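PDB 3ON3: Keto/oxoacid ferredoxin oxidoreductase, gamma subunit from Geobacter sulfurreducens, which probably forms part of a multi-subunit enzyme that oxidises 2-oxoacids and passes the electrons to ferredoxin. Local coordinates for residues V125-V130 with E161-L166; G22-E27 with E152-S157; R9-G14 with Q79-K84. All coordinates share one frame; numbering follows the deposited sequence. Where two conformers were deposited one is given.

Contact 1 (V125-V130 with E161-L166)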
ATOM      1  N   VAL B 125      13.412  20.800  -2.944  1.00 52.31           N
ATOM      2  CA  VAL B 125      12.404  20.460  -3.933  1.00 46.57           C
ATOM      3  C   VAL B 125      11.247  21.456  -3.870  1.00 52.29           C
ATOM      4  O   VAL B 125      10.626  21.769  -4.886  1.00 60.43           O
ATOM      5  CB  VAL B 125      11.860  19.046  -3.699  1.00 49.70           C
ATOM      6  CG1 VAL B 125      10.739  18.732  -4.685  1.00 55.17           C
ATOM      7  CG2 VAL B 125      12.975  18.035  -3.811  1.00 42.98           C
ATOM      8  N   GLY B 126      10.964  21.959  -2.674  1.00 50.47           N
ATOM      9  CA  GLY B 126       9.844  22.861  -2.479  1.00 48.63           C
ATOM     10  C   GLY B 126       8.489  22.184  -2.325  1.00 50.48           C
ATOM     11  O   GLY B 126       7.454  22.821  -2.527  1.00 50.44           O
ATOM     12  N   ARG B 127       8.485  20.900  -1.968  1.00 52.14           N
ATOM     13  CA  ARG B 127       7.238  20.196  -1.651  1.00 51.73           C
ATOM     14  C   ARG B 127       7.401  19.179  -0.514  1.00 45.59           C
ATOM     15  O   ARG B 127       7.692  17.999  -0.739  1.00 39.11           O
ATOM     16  CB  ARG B 127       6.670  19.518  -2.896  1.00 59.22           C
ATOM     17  CG  ARG B 127       5.270  18.990  -2.713  1.00 55.24           C
ATOM     18  CD  ARG B 127       4.678  18.511  -4.033  1.00 52.68           C
ATOM     19  NE  ARG B 127       3.225  18.374  -3.950  1.00 57.24           N
ATOM     20  CZ  ARG B 127       2.394  19.397  -3.782  1.00 64.07           C
ATOM     21  NH1 ARG B 127       2.874  20.633  -3.673  1.00 69.63           N
ATOM     22  NH2 ARG B 127       1.084  19.185  -3.718  1.00 72.83           N
ATOM     23  N   GLU B 128       7.194  19.656   0.710  1.00 46.51           N
ATOM     24  CA  GLU B 128       7.395  18.860   1.917  1.00 50.13           C
ATOM     25  C   GLU B 128       6.845  17.421   1.837  1.00 45.07           C
ATOM     26  O   GLU B 128       7.518  16.474   2.233  1.00 44.58           O
ATOM     27  CB  GLU B 128       6.775  19.594   3.116  1.00 59.05           C
ATOM     28  CG  GLU B 128       7.314  19.185   4.470  1.00 64.52           C
ATOM     29  CD  GLU B 128       6.611  19.904   5.616  1.00 73.72           C
ATOM     30  OE1 GLU B 128       7.141  19.880   6.748  1.00 71.87           O
ATOM     31  OE2 GLU B 128       5.528  20.488   5.385  1.00 74.59           O
ATOM     32  N   ILE B 129       5.623  17.259   1.340  1.00 37.91           N
ATOM     33  CA  ILE B 129       4.991  15.942   1.313  1.00 41.36           C
ATOM     34  C   ILE B 129       5.740  14.859   0.547  1.00 46.21           C
ATOM     35  O   ILE B 129       5.421  13.674   0.683  1.00 48.00           O
ATOM     36  CB  ILE B 129       3.560  15.994   0.732  1.00 53.72           C
ATOM     37  CG1 ILE B 129       3.567  16.676  -0.635  1.00 56.83           C
ATOM     38  CG2 ILE B 129       2.605  16.680   1.698  1.00 66.34           C
ATOM     39  CD1 ILE B 129       2.182  16.857  -1.228  1.00 62.67           C
ATOM     40  N   VAL B 130       6.715  15.234  -0.274  1.00 45.33           N
ATOM     41  CA  VAL B 130       7.392  14.204  -1.046  1.00 39.32           C
ATOM     42  C   VAL B 130       8.650  13.728  -0.343  1.00 40.17           C
ATOM     43  O   VAL B 130       9.517  13.094  -0.955  1.00 38.21           O
ATOM     44  CB  VAL B 130       7.615  14.593  -2.533  1.00 44.32           C
ATOM     45  CG1 VAL B 130       6.246  14.842  -3.221  1.00 32.72           C
ATOM     46  CG2 VAL B 130       8.555  15.795  -2.668  1.00 35.12           C
ATOM     47  N   GLU B 161       0.924  13.599 -13.164  1.00 44.43           N
ATOM     48  CA  GLU B 161       1.646  14.235 -14.242  1.00 45.49           C
ATOM     49  C   GLU B 161       2.041  15.648 -13.882  1.00 51.94           C
ATOM     50  O   GLU B 161       3.102  16.124 -14.285  1.00 57.87           O
ATOM     51  CB  GLU B 161       0.798  14.259 -15.517  1.00 40.30           C
ATOM     52  CG  GLU B 161       1.547  14.885 -16.704  1.00 50.09           C
ATOM     53  CD  GLU B 161       0.799  14.777 -18.028  1.00 60.17           C
ATOM     54  OE1 GLU B 161       0.275  13.689 -18.332  1.00 59.97           O
ATOM     55  OE2 GLU B 161       0.748  15.777 -18.774  1.00 70.08           O
ATOM     56  N   ALA B 162       1.185  16.325 -13.127  1.00 54.74           N
ATOM     57  CA  ALA B 162       1.453  17.707 -12.747  1.00 52.32           C
ATOM     58  C   ALA B 162       2.617  17.846 -11.746  1.00 44.93           C
ATOM     59  O   ALA B 162       3.211  18.915 -11.624  1.00 46.90           O
ATOM     60  CB  ALA B 162       0.200  18.363 -12.209  1.00 49.12           C
ATOM     61  N   PHE B 163       2.964  16.772 -11.053  1.00 32.43           N
ATOM     62  CA  PHE B 163       4.001  16.888 -10.036  1.00 47.88           C
ATOM     63  C   PHE B 163       5.216  16.067 -10.413  1.00 49.07           C
ATOM     64  O   PHE B 163       6.101  15.819  -9.589  1.00 45.20           O
ATOM     65  CB  PHE B 163       3.476  16.477  -8.651  1.00 47.28           C
ATOM     66  CG  PHE B 163       2.433  17.417  -8.093  1.00 48.62           C
ATOM     67  CD1 PHE B 163       1.171  16.960  -7.773  1.00 52.12           C
ATOM     68  CD2 PHE B 163       2.723  18.756  -7.896  1.00 55.41           C
ATOM     69  CE1 PHE B 163       0.207  17.822  -7.270  1.00 63.27           C
ATOM     70  CE2 PHE B 163       1.771  19.621  -7.389  1.00 62.06           C
ATOM     71  CZ  PHE B 163       0.507  19.151  -7.077  1.00 62.54           C
ATOM     72  N   VAL B 164       5.255  15.662 -11.676  1.00 53.70           N
ATOM     73  CA  VAL B 164       6.229  14.674 -12.113  1.00 51.31           C
ATOM     74  C   VAL B 164       7.683  15.200 -12.010  1.00 35.25           C
ATOM     75  O   VAL B 164       8.555  14.499 -11.533  1.00 31.93           O
ATOM     76  CB  VAL B 164       5.853  14.067 -13.505  1.00 48.27           C
ATOM     77  CG1 VAL B 164       6.162  15.035 -14.631  1.00 44.81           C
ATOM     78  CG2 VAL B 164       6.533  12.722 -13.695  1.00 52.26           C
ATOM     79  N   GLU B 165       7.924  16.440 -12.423  1.00 38.95           N
ATOM     80  CA  GLU B 165       9.230  17.079 -12.233  1.00 39.02           C
ATOM     81  C   GLU B 165       9.712  17.105 -10.776  1.00 42.31           C
ATOM     82  O   GLU B 165      10.849  16.728 -10.489  1.00 47.40           O
ATOM     83  CB  GLU B 165       9.229  18.500 -12.807  1.00 40.20           C
ATOM     84  CG  GLU B 165       8.892  18.573 -14.297  1.00 67.54           C
ATOM     85  CD  GLU B 165       7.399  18.758 -14.598  1.00 74.77           C
ATOM     86  OE1 GLU B 165       6.537  18.452 -13.737  1.00 66.60           O
ATOM     87  OE2 GLU B 165       7.093  19.215 -15.717  1.00 80.65           O
ATOM     88  N   LEU B 166       8.846  17.535  -9.858  1.00 42.60           N
ATOM     89  CA  LEU B 166       9.192  17.608  -8.430  1.00 32.29           C
ATOM     90  C   LEU B 166       9.544  16.242  -7.824  1.00 29.51           C
ATOM     91  O   LEU B 166      10.464  16.127  -7.050  1.00 38.82           O
ATOM     92  CB  LEU B 166       8.056  18.254  -7.623  1.00 47.29           C
ATOM     93  CG  LEU B 166       7.891  19.772  -7.726  1.00 56.25           C
ATOM     94  CD1 LEU B 166       8.319  20.285  -9.097  1.00 67.19           C
ATOM     95  CD2 LEU B 166       6.454  20.175  -7.435  1.00 53.91           C
TER
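R127 and F163 meet in a cation-pi stack that joins the loop 125-130 to the start of helix 164-181. The guanidinium lies nearly flat on one face of the phenyl ring, the two planes 15° apart and their centres separated by 4.1 Å. It is shifted toward the far rim of the ring: R127 NH2 comes 3.4 Å from F163 CZ, while F163 CE2 sits over the centre of the guanidinium. The side-chain stem of R127 is extended, with CG anti to the backbone N (chi1 -169°) and CD and NE continuing that line; with chi4 at 66°, the guanidinium stands out of the line of the stem and turns its face to the ring. No hydrogen bond links the two segments.

Apolar contacts adjoin the stack. L166 CD2 lies beside the aliphatic stem of R127, 4.2 Å from R127 CD, next to the stacked pair. V125 touches the helix backbone as well as a side chain: its CG1 stands 3.5 Å from L166 O and 4.0 Å from L166 CB.

Backbone turns shape both sides. G126 takes up positive phi directly after helix 117-125, and V130 N bonds to R127 O at 3.0 Å just before helix 131-143; V130 and F163 occupy the N-cap positions of their helices. The contact lies near the surface, where the connection between helices 117-125 and 131-143 leans on the first turn of helix 164-181; V125 and V130 extend the packing by touching A170 farther along that helix.

Contact 2 (G22-E27 with E152-S157)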
ATOM      1  N   GLY B  22       6.802   1.974   0.450  1.00 32.03           N
ATOM      2  CA  GLY B  22       6.834   0.529   0.440  1.00 41.47           C
ATOM      3  C   GLY B  22       6.318  -0.009  -0.875  1.00 44.27           C
ATOM      4  O   GLY B  22       6.928  -0.889  -1.492  1.00 38.65           O
ATOM      5  N   VAL B  23       5.189   0.529  -1.317  1.00 44.90           N
ATOM      6  CA  VAL B  23       4.596   0.081  -2.566  1.00 38.75           C
ATOM      7  C   VAL B  23       5.513   0.341  -3.776  1.00 38.37           C
ATOM      8  O   VAL B  23       5.756  -0.556  -4.584  1.00 32.86           O
ATOM      9  CB  VAL B  23       3.226   0.701  -2.792  1.00 31.39           C
ATOM     10  CG1 VAL B  23       2.832   0.543  -4.251  1.00 31.10           C
ATOM     11  CG2 VAL B  23       2.196   0.060  -1.846  1.00 36.33           C
ATOM     12  N   ILE B  24       6.009   1.570  -3.886  1.00 34.92           N
ATOM     13  CA  ILE B  24       6.990   1.925  -4.907  1.00 39.90           C
ATOM     14  C   ILE B  24       8.210   0.981  -4.927  1.00 42.50           C
ATOM     15  O   ILE B  24       8.601   0.475  -5.988  1.00 31.26           O
ATOM     16  CB  ILE B  24       7.442   3.381  -4.739  1.00 33.89           C
ATOM     17  CG1 ILE B  24       6.272   4.323  -5.027  1.00 43.02           C
ATOM     18  CG2 ILE B  24       8.617   3.686  -5.655  1.00 32.20           C
ATOM     19  CD1 ILE B  24       6.563   5.766  -4.719  1.00 37.45           C
HETATM   20  N   MSE B  25       8.785   0.716  -3.755  1.00 37.78           N
HETATM   21  CA  MSE B  25       9.909  -0.219  -3.660  1.00 37.35           C
HETATM   22  C   MSE B  25       9.561  -1.622  -4.139  1.00 38.33           C
HETATM   23  O   MSE B  25      10.372  -2.262  -4.808  1.00 35.20           O
HETATM   24  CB  MSE B  25      10.452  -0.307  -2.227  1.00 46.54           C
HETATM   25  CG  MSE B  25      11.572   0.651  -1.905  1.00 55.51           C
HETATM   26 SE   MSE B  25      13.259   0.322  -2.841  0.71 51.25          SE
HETATM   27  CE  MSE B  25      13.096  -1.597  -3.070  1.00 34.40           C
ATOM     28  N   ALA B  26       8.373  -2.113  -3.771  1.00 36.26           N
ATOM     29  CA  ALA B  26       7.937  -3.446  -4.175  1.00 43.04           C
ATOM     30  C   ALA B  26       7.754  -3.560  -5.703  1.00 43.27           C
ATOM     31  O   ALA B  26       8.141  -4.563  -6.315  1.00 46.71           O
ATOM     32  CB  ALA B  26       6.632  -3.857  -3.420  1.00 30.45           C
ATOM     33  N   GLU B  27       7.158  -2.535  -6.307  1.00 39.05           N
ATOM     34  CA  GLU B  27       6.924  -2.510  -7.755  1.00 39.34           C
ATOM     35  C   GLU B  27       8.212  -2.252  -8.565  1.00 40.74           C
ATOM     36  O   GLU B  27       8.346  -2.721  -9.697  1.00 35.19           O
ATOM     37  CB  GLU B  27       5.807  -1.510  -8.095  1.00 47.18           C
ATOM     38  CG  GLU B  27       4.418  -1.981  -7.598  1.00 46.74           C
ATOM     39  CD  GLU B  27       3.330  -0.905  -7.612  1.00 44.42           C
ATOM     40  OE1 GLU B  27       3.638   0.269  -7.896  1.00 38.59           O
ATOM     41  OE2 GLU B  27       2.154  -1.241  -7.320  1.00 49.88           O
ATOM     42  N   GLU B 152      13.113   4.518 -10.278  1.00 27.84           N
ATOM     43  CA  GLU B 152      12.660   5.748 -10.909  1.00 34.75           C
ATOM     44  C   GLU B 152      11.321   5.523 -11.636  1.00 39.84           C
ATOM     45  O   GLU B 152      10.400   6.330 -11.521  1.00 32.40           O
ATOM     46  CB  GLU B 152      13.690   6.277 -11.914  1.00 31.17           C
ATOM     47  CG  GLU B 152      13.333   7.684 -12.400  1.00 35.55           C
ATOM     48  CD  GLU B 152      14.182   8.193 -13.558  1.00 43.73           C
ATOM     49  OE1 GLU B 152      14.955   7.410 -14.164  1.00 44.22           O
ATOM     50  OE2 GLU B 152      14.052   9.393 -13.865  1.00 38.48           O
ATOM     51  N   LYS B 153      11.244   4.444 -12.412  1.00 40.03           N
ATOM     52  CA  LYS B 153      10.023   4.094 -13.142  1.00 37.79           C
ATOM     53  C   LYS B 153       8.878   3.869 -12.172  1.00 36.71           C
ATOM     54  O   LYS B 153       7.794   4.417 -12.358  1.00 39.61           O
ATOM     55  CB  LYS B 153      10.222   2.847 -14.000  1.00 38.81           C
ATOM     56  CG  LYS B 153      11.034   3.072 -15.278  1.00 46.15           C
ATOM     57  CD  LYS B 153      10.900   1.888 -16.204  1.00 51.34           C
ATOM     58  CE  LYS B 153      11.658   2.094 -17.493  1.00 62.81           C
ATOM     59  NZ  LYS B 153      11.399   0.989 -18.457  1.00 69.33           N
ATOM     60  N   ALA B 154       9.134   3.071 -11.135  1.00 34.56           N
ATOM     61  CA  ALA B 154       8.155   2.867 -10.056  1.00 37.54           C
ATOM     62  C   ALA B 154       7.705   4.156  -9.365  1.00 38.51           C
ATOM     63  O   ALA B 154       6.515   4.329  -9.115  1.00 40.13           O
ATOM     64  CB  ALA B 154       8.665   1.839  -9.021  1.00 33.23           C
ATOM     65  N   VAL B 155       8.644   5.049  -9.044  1.00 36.87           N
ATOM     66  CA  VAL B 155       8.281   6.323  -8.432  1.00 31.06           C
ATOM     67  C   VAL B 155       7.344   7.094  -9.353  1.00 34.29           C
ATOM     68  O   VAL B 155       6.265   7.515  -8.956  1.00 38.39           O
ATOM     69  CB  VAL B 155       9.488   7.246  -8.141  1.00 31.06           C
ATOM     70  CG1 VAL B 155       9.002   8.638  -7.754  1.00 30.29           C
ATOM     71  CG2 VAL B 155      10.386   6.693  -7.038  1.00 29.78           C
ATOM     72  N   LEU B 156       7.762   7.264 -10.594  1.00 32.17           N
ATOM     73  CA  LEU B 156       7.071   8.174 -11.496  1.00 39.20           C
ATOM     74  C   LEU B 156       5.704   7.653 -11.946  1.00 34.64           C
ATOM     75  O   LEU B 156       4.856   8.419 -12.343  1.00 36.30           O
ATOM     76  CB  LEU B 156       7.965   8.510 -12.690  1.00 48.14           C
ATOM     77  CG  LEU B 156       9.292   9.155 -12.276  1.00 47.86           C
ATOM     78  CD1 LEU B 156      10.249   9.258 -13.456  1.00 43.14           C
ATOM     79  CD2 LEU B 156       9.045  10.517 -11.651  1.00 41.90           C
ATOM     80  N   SER B 157       5.498   6.348 -11.863  1.00 33.55           N
ATOM     81  CA  SER B 157       4.222   5.766 -12.250  0.77 40.57           C
ATOM     82  C   SER B 157       3.165   5.938 -11.152  1.00 41.84           C
ATOM     83  O   SER B 157       1.966   5.772 -11.404  1.00 36.09           O
ATOM     84  CB  SER B 157       4.391   4.288 -12.598  0.77 38.81           C
ATOM     85  OG  SER B 157       5.395   4.128 -13.579  0.77 43.33           O
TER
HETATM   86  O   HOH W   1       4.968   2.022  -9.520  1.00 41.92           O
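I24 and A154 bring helices 18-32 and 148-157 together, the short segments crossing at 135° with their axes 8.3 Å apart at closest. Apolar contact dominates. A154 CB presses against the helix backbone, 3.3 Å from I24 O, and lies 3.8 Å from I24 CG2. I24 CG1 is anti to the carbonyl carbon (chi1 -66°), which puts CG2 opposite the backbone N and brings that methyl to V155, 3.7 Å from V155 N and 3.8 Å from V155 CG2. Cutting I24 back to an alanine would probably cost A154 CB and V155 CG2 their shared methyl neighbour and open a gap between the helices.

Polar contact is made through water at one margin. The molecule donates to E27 OE1 at 2.7 Å and to A154 O at 2.8 Å, bridging the helices without a direct bond. The other carboxylate oxygen of E27 forms a salt bridge with R158 and a hydrogen bond with Y43 of the second subunit, so the buried acid has partners in its own chain and in the second subunit.

The small A154 is consistent with this close approach; helix 148-157 packs on helix 18-32, which itself lies against strand 36-43, as in alpha/beta folds.

Contact 3 (R9-G14 with Q79-K84)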
ATOM      1  N   ARG B   9      12.447  -1.731   5.935  1.00 38.10           N
ATOM      2  CA  ARG B   9      11.304  -1.127   6.588  1.00 35.07           C
ATOM      3  C   ARG B   9      11.401   0.377   6.509  1.00 36.69           C
ATOM      4  O   ARG B   9      12.479   0.959   6.651  1.00 42.62           O
ATOM      5  CB  ARG B   9      11.180  -1.592   8.042  1.00 48.36           C
ATOM      6  CG  ARG B   9      11.110  -3.086   8.158  1.00 58.30           C
ATOM      7  CD  ARG B   9      10.835  -3.537   9.577  1.00 66.32           C
ATOM      8  NE  ARG B   9      11.187  -4.944   9.719  1.00 74.75           N
ATOM      9  CZ  ARG B   9      11.028  -5.654  10.826  1.00 76.68           C
ATOM     10  NH1 ARG B   9      10.504  -5.090  11.906  1.00 83.60           N
ATOM     11  NH2 ARG B   9      11.397  -6.931  10.849  1.00 72.43           N
ATOM     12  N   PHE B  10      10.259   0.994   6.248  1.00 40.16           N
ATOM     13  CA  PHE B  10      10.175   2.434   6.167  1.00 43.07           C
ATOM     14  C   PHE B  10       9.347   2.843   7.363  1.00 48.63           C
ATOM     15  O   PHE B  10       8.159   2.518   7.439  1.00 52.73           O
ATOM     16  CB  PHE B  10       9.472   2.862   4.875  1.00 36.30           C
ATOM     17  CG  PHE B  10      10.117   2.337   3.616  1.00 40.79           C
ATOM     18  CD1 PHE B  10      11.031   3.113   2.914  1.00 43.42           C
ATOM     19  CD2 PHE B  10       9.805   1.071   3.132  1.00 40.71           C
ATOM     20  CE1 PHE B  10      11.629   2.635   1.747  1.00 52.86           C
ATOM     21  CE2 PHE B  10      10.382   0.588   1.967  1.00 47.76           C
ATOM     22  CZ  PHE B  10      11.298   1.371   1.268  1.00 50.91           C
ATOM     23  N   SER B  11       9.970   3.527   8.312  1.00 44.96           N
ATOM     24  CA  SER B  11       9.245   3.919   9.512  1.00 41.75           C
ATOM     25  C   SER B  11       9.309   5.415   9.763  1.00 42.25           C
ATOM     26  O   SER B  11      10.198   6.115   9.271  1.00 48.68           O
ATOM     27  CB  SER B  11       9.699   3.116  10.745  1.00 41.63           C
ATOM     28  OG  SER B  11      11.054   3.358  11.092  1.00 45.89           O
ATOM     29  N   GLY B  12       8.344   5.898  10.523  1.00 47.72           N
ATOM     30  CA  GLY B  12       8.272   7.299  10.861  1.00 51.43           C
ATOM     31  C   GLY B  12       6.911   7.513  11.462  1.00 53.44           C
ATOM     32  O   GLY B  12       6.505   6.761  12.340  1.00 56.08           O
ATOM     33  N   ALA B  13       6.199   8.517  10.970  1.00 53.23           N
ATOM     34  CA  ALA B  13       4.895   8.848  11.512  1.00 57.90           C
ATOM     35  C   ALA B  13       3.816   8.609  10.472  1.00 59.33           C
ATOM     36  O   ALA B  13       4.107   8.368   9.301  1.00 61.51           O
ATOM     37  CB  ALA B  13       4.865  10.283  11.994  1.00 46.97           C
ATOM     38  N   GLY B  14       2.573   8.707  10.920  1.00 56.10           N
ATOM     39  CA  GLY B  14       1.417   8.320  10.143  1.00 42.62           C
ATOM     40  C   GLY B  14       1.234   8.965   8.800  1.00 47.99           C
ATOM     41  O   GLY B  14       1.050   8.271   7.808  1.00 57.54           O
ATOM     42  N   GLN B  79      12.454  10.144  15.658  1.00 55.73           N
ATOM     43  CA  GLN B  79      13.133   9.555  16.829  1.00 62.07           C
ATOM     44  C   GLN B  79      12.377   8.353  17.392  1.00 58.02           C
ATOM     45  O   GLN B  79      12.953   7.303  17.680  1.00 59.59           O
ATOM     46  CB  GLN B  79      13.294  10.611  17.932  1.00 59.72           C
ATOM     47  CG  GLN B  79      14.149  10.165  19.117  1.00 56.17           C
ATOM     48  CD  GLN B  79      15.585   9.894  18.719  1.00 64.75           C
ATOM     49  OE1 GLN B  79      16.319  10.806  18.352  1.00 71.16           O
ATOM     50  NE2 GLN B  79      15.991   8.633  18.789  1.00 67.82           N
ATOM     51  N   GLU B  80      11.076   8.550  17.552  1.00 61.66           N
ATOM     52  CA  GLU B  80      10.112   7.508  17.904  1.00 62.04           C
ATOM     53  C   GLU B  80      10.238   6.228  17.071  1.00 54.85           C
ATOM     54  O   GLU B  80      10.300   5.130  17.612  1.00 60.21           O
ATOM     55  CB  GLU B  80       8.696   8.073  17.761  1.00 61.07           C
ATOM     56  CG  GLU B  80       8.345   9.181  18.769  1.00 69.60           C
ATOM     57  CD  GLU B  80       9.323  10.373  18.764  1.00 79.51           C
ATOM     58  OE1 GLU B  80       9.972  10.648  17.722  1.00 62.05           O
ATOM     59  OE2 GLU B  80       9.437  11.044  19.820  1.00 90.54           O
ATOM     60  N   ALA B  81      10.276   6.381  15.752  1.00 54.95           N
ATOM     61  CA  ALA B  81      10.437   5.247  14.849  1.00 49.23           C
ATOM     62  C   ALA B  81      11.771   4.549  15.084  1.00 52.40           C
ATOM     63  O   ALA B  81      11.862   3.319  15.121  1.00 55.76           O
ATOM     64  CB  ALA B  81      10.341   5.718  13.411  1.00 34.32           C
ATOM     65  N   CYS B  82      12.810   5.355  15.243  1.00 52.20           N
ATOM     66  CA  CYS B  82      14.150   4.841  15.430  1.00 54.21           C
ATOM     67  C   CYS B  82      14.252   4.087  16.757  1.00 55.39           C
ATOM     68  O   CYS B  82      14.786   2.976  16.823  1.00 52.30           O
ATOM     69  CB  CYS B  82      15.145   5.997  15.396  1.00 53.56           C
ATOM     70  SG  CYS B  82      16.841   5.474  15.392  1.00 57.67           S
ATOM     71  N   ASP B  83      13.741   4.713  17.814  1.00 55.40           N
ATOM     72  CA  ASP B  83      13.672   4.077  19.129  1.00 61.69           C
ATOM     73  C   ASP B  83      12.929   2.747  19.057  1.00 59.69           C
ATOM     74  O   ASP B  83      13.433   1.708  19.482  1.00 61.34           O
ATOM     75  CB  ASP B  83      12.953   4.996  20.110  1.00 63.69           C
ATOM     76  CG  ASP B  83      13.720   6.267  20.387  1.00 67.21           C
ATOM     77  OD1 ASP B  83      14.891   6.357  19.968  1.00 68.66           O
ATOM     78  OD2 ASP B  83      13.151   7.175  21.028  1.00 63.79           O
ATOM     79  N   LYS B  84      11.729   2.794  18.497  1.00 62.10           N
ATOM     80  CA  LYS B  84      10.865   1.623  18.393  1.00 63.64           C
ATOM     81  C   LYS B  84      11.403   0.503  17.498  1.00 63.59           C
ATOM     82  O   LYS B  84      11.213  -0.675  17.787  1.00 65.33           O
ATOM     83  CB  LYS B  84       9.486   2.058  17.891  1.00 64.06           C
ATOM     84  CG  LYS B  84       8.430   0.964  17.844  1.00 58.25           C
ATOM     85  CD  LYS B  84       7.062   1.585  17.611  1.00 61.98           C
ATOM     86  CE  LYS B  84       5.946   0.548  17.646  1.00 73.41           C
ATOM     87  NZ  LYS B  84       4.591   1.179  17.587  1.00 81.59           N
TER
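G12 and A81 have the nearest CA atoms of the two segments, 5.0 Å apart, where the end of strand 6-12 passes the first turns of helix 79-85. The strand is extended through R9, F10 and S11; G12, still in the strand, has phi 168° and psi -130°, a region open mainly to glycine. On the other side the backbone is regular helix, D83 N bonding to Q79 O at 2.7 Å and K84 N to E80 O at 2.9 Å. No hydrogen bond crosses between the segments.

A81 carries the helix side alone. Its CB enters the angle between the S11 side chain and the following peptide, with S11 OG at 3.4 Å and G12 N at 3.5 Å from A81 CB. S11 CB also touches the methyl. The hydroxyl of S11 stands between its own backbone N and carbonyl carbon, which places OG close to the A81 methyl; its hydrogen bond goes to L75 O on the neighbouring strand 71-76.

Along the outer side of the helix, Q79 NE2 donates to D83 OD1 at 2.8 Å, reaching the syn side of the carboxylate from 33° out of its plane. Q79 NE2 also bonds to K104 O, tying this side chain to a loop beyond the helix.

The contact therefore sets a methyl against a serine hydroxyl and a peptide N without bonding to either: the polarity of S11 is satisfied within the sheet, and the helix is left to meet the strand by close van der Waals packing.

In the fold
From the N terminus, strand 6-12 enters the centre of the mixed sheet and helix 18-32 follows it. Contact 3 closes the first loop, bringing helix 79-85 back to the end of that strand after three further strands. Contact 2 opens on helix 18-32, inside that loop, and closes much later on helix 148-157, so the two cross; they also touch, through F10 against G22 and M25. Contact 1 opens after contact 3 has closed and crosses contact 2, its second segment following helix 148-157; V164 packs on L156. Together they join the sheet to helix 79-85, helix 18-32 to helix 148-157, and the connection between helices 117-125 and 131-143 to helix 164-181.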